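Local coordinates for tRNA (guanosine(18)-2'-O)-methyltransferase (Aquifex aeolicus, PDB 1ZJR), which catalyses the S-adenosyl-L-methionine-dependent 2'-O-methylation of guanosine at position 18 in a subset of tRNA species, at residues R11-L15 with H75-F79. Sequence-based numbering, arbitrary orientation.
Sequences RLKRL and HKWVF
Leu15 packs its branch carbon over one face of the Trp77 indole, close to the middle of the ring system. Leu15 CG lies 3.8 Å from the centroid of the six-membered ring and 20° off the ring normal, a CH-pi contact; its nearest ring atom is Trp77 CE2, 3.5 Å away. The benzo end of the indole reaches in as far as the helix backbone, with Trp77 CH2 3.6 Å from Leu15 CA. Arg11, one turn earlier in helix 7-19, meets the ring differently. With CG anti to the backbone N (chi1 -161°) and the chain extended as far as NE, it runs out from the helix to bring NH1 to the indole edge, near the ring plane. Guanidinium and indole planes stand 72° apart, so this is not a parallel stack: Trp77 CZ2 lies over the guanidinium face, toward its rim. Arg11 NH1 and Trp77 NE1 approach to 3.3 Å, yet both are donors and no hydrogen bond joins them. The aliphatic part of Lys76 crosses the arginine at about a right angle, Lys76 CD 3.6 Å from Arg11 NH2, while Lys76 NZ, of like charge, lies 5.8 Å from Arg11 NH2.

This surface packing, away from the predicted S-adenosyl-L-methionine sites, joins helix 7-19 to the loop entering strand 79-82, outermost within this chain in the parallel sheet of a SPOUT-superfamily methyltransferase. Trp195 of helix 185-200 meets both Leu15 and the Trp77 ring, the two indoles nearly parallel, and Arg22 NH2 hydrogen-bonds Trp77 O. Leu15 would probably lose the aromatic face it packs on, and Arg11 become less restrained, with an alanine here in place of Trp77. With no hydrogen bond or salt bridge between the two segments, the contact probably rests largely on shape and dispersion around the indole.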
loop_
_atom_site.group_PDB
_atom_site.type_symbol
_atom_site.label_atom_id
_atom_site.label_comp_id
_atom_site.label_asym_id
_atom_site.label_seq_id
_atom_site.Cartn_x
_atom_site.Cartn_y
_atom_site.Cartn_z
ATOM N N ARG A 11 10.528 4.556 21.258
ATOM C CA ARG A 11 9.567 4.346 20.181
ATOM C C ARG A 11 9.768 5.398 19.092
ATOM O O ARG A 11 9.720 5.086 17.902
ATOM C CB ARG A 11 8.138 4.404 20.730
ATOM C CG ARG A 11 7.089 3.762 19.824
ATOM C CD ARG A 11 5.845 3.376 20.621
ATOM N NE ARG A 11 4.884 2.601 19.836
ATOM C CZ ARG A 11 4.162 3.092 18.834
ATOM N NH1 ARG A 11 4.284 4.366 18.485
ATOM N NH2 ARG A 11 3.311 2.309 18.182
ATOM N N LEU A 12 9.999 6.641 19.503
ATOM C CA LEU A 12 10.223 7.729 18.555
ATOM C C LEU A 12 11.526 7.496 17.805
ATOM O O LEU A 12 11.638 7.803 16.616
ATOM C CB LEU A 12 10.276 9.073 19.290
ATOM C CG LEU A 12 9.022 9.953 19.212
ATOM C CD1 LEU A 12 7.761 9.119 19.399
ATOM C CD2 LEU A 12 9.114 11.041 20.269
ATOM N N LYS A 13 12.511 6.951 18.512
ATOM C CA LYS A 13 13.809 6.654 17.926
ATOM C C LYS A 13 13.585 5.606 16.843
ATOM O O LYS A 13 14.103 5.708 15.731
ATOM C CB LYS A 13 14.748 6.090 18.995
ATOM C CG LYS A 13 16.182 5.873 18.536
ATOM C CD LYS A 13 17.033 7.123 18.732
ATOM C CE LYS A 13 17.165 7.483 20.210
ATOM N NZ LYS A 13 18.050 8.664 20.431
ATOM N N ARG A 14 12.794 4.597 17.186
ATOM C CA ARG A 14 12.489 3.515 16.265
ATOM C C ARG A 14 11.646 4.031 15.104
ATOM O O ARG A 14 11.816 3.603 13.963
ATOM C CB ARG A 14 11.752 2.404 17.017
ATOM C CG ARG A 14 11.743 1.062 16.312
ATOM C CD ARG A 14 11.540 -0.056 17.320
ATOM N NE ARG A 14 12.571 -0.015 18.355
ATOM C CZ ARG A 14 12.647 -0.859 19.380
ATOM N NH1 ARG A 14 11.748 -1.825 19.518
ATOM N NH2 ARG A 14 13.627 -0.737 20.266
ATOM N N LEU A 15 10.745 4.960 15.403
ATOM C CA LEU A 15 9.875 5.540 14.389
ATOM C C LEU A 15 10.749 6.264 13.367
ATOM O O LEU A 15 10.509 6.201 12.166
ATOM C CB LEU A 15 8.903 6.537 15.033
ATOM C CG LEU A 15 7.557 6.829 14.357
ATOM C CD1 LEU A 15 7.009 8.143 14.901
ATOM C CD2 LEU A 15 7.703 6.911 12.847
ATOM N N HIS A 75 -0.830 -0.269 12.230
ATOM C CA HIS A 75 -1.767 0.692 11.658
ATOM C C HIS A 75 -1.400 2.115 12.074
ATOM O O HIS A 75 -1.936 3.087 11.540
ATOM C CB HIS A 75 -3.189 0.387 12.135
ATOM C CG HIS A 75 -3.377 0.551 13.612
ATOM N ND1 HIS A 75 -2.726 -0.237 14.538
ATOM C CD2 HIS A 75 -4.120 1.431 14.325
ATOM C CE1 HIS A 75 -3.059 0.152 15.756
ATOM N NE2 HIS A 75 -3.903 1.162 15.655
ATOM N N LYS A 76 -0.482 2.231 13.027
ATOM C CA LYS A 76 -0.071 3.531 13.530
ATOM C C LYS A 76 1.012 4.235 12.718
ATOM O O LYS A 76 1.081 5.467 12.725
ATOM C CB LYS A 76 0.383 3.399 14.983
ATOM C CG LYS A 76 -0.702 2.893 15.914
ATOM C CD LYS A 76 -0.185 2.713 17.332
ATOM C CE LYS A 76 -1.296 2.246 18.258
ATOM N NZ LYS A 76 -2.433 3.210 18.275
ATOM N N TRP A 77 1.850 3.477 12.011
ATOM C CA TRP A 77 2.919 4.108 11.243
ATOM C C TRP A 77 2.748 4.121 9.726
ATOM O O TRP A 77 3.718 4.252 8.980
ATOM C CB TRP A 77 4.275 3.505 11.639
ATOM C CG TRP A 77 4.650 3.804 13.077
ATOM C CD1 TRP A 77 3.910 4.510 13.986
ATOM C CD2 TRP A 77 5.834 3.386 13.769
ATOM N NE1 TRP A 77 4.557 4.553 15.197
ATOM C CE2 TRP A 77 5.739 3.871 15.094
ATOM C CE3 TRP A 77 6.965 2.647 13.401
ATOM C CZ2 TRP A 77 6.733 3.639 16.052
ATOM C CZ3 TRP A 77 7.955 2.416 14.356
ATOM C CH2 TRP A 77 7.829 2.912 15.665
ATOM N N VAL A 78 1.503 3.991 9.282
ATOM C CA VAL A 78 1.160 4.052 7.867
ATOM C C VAL A 78 -0.031 5.007 7.811
ATOM O O VAL A 78 -0.934 4.900 8.640
ATOM C CB VAL A 78 0.716 2.672 7.308
ATOM C CG1 VAL A 78 0.172 2.834 5.889
ATOM C CG2 VAL A 78 1.894 1.700 7.300
ATOM N N PHE A 79 -0.018 5.957 6.876
ATOM C CA PHE A 79 -1.138 6.890 6.745
ATOM C C PHE A 79 -2.232 6.168 5.972
ATOM O O PHE A 79 -2.027 5.766 4.823
ATOM C CB PHE A 79 -0.745 8.151 5.970
ATOM C CG PHE A 79 0.070 9.129 6.762
ATOM C CD1 PHE A 79 1.457 9.146 6.657
ATOM C CD2 PHE A 79 -0.550 10.047 7.604
ATOM C CE1 PHE A 79 2.217 10.065 7.380
ATOM C CE2 PHE A 79 0.196 10.967 8.330
ATOM C CZ PHE A 79 1.588 10.976 8.217
#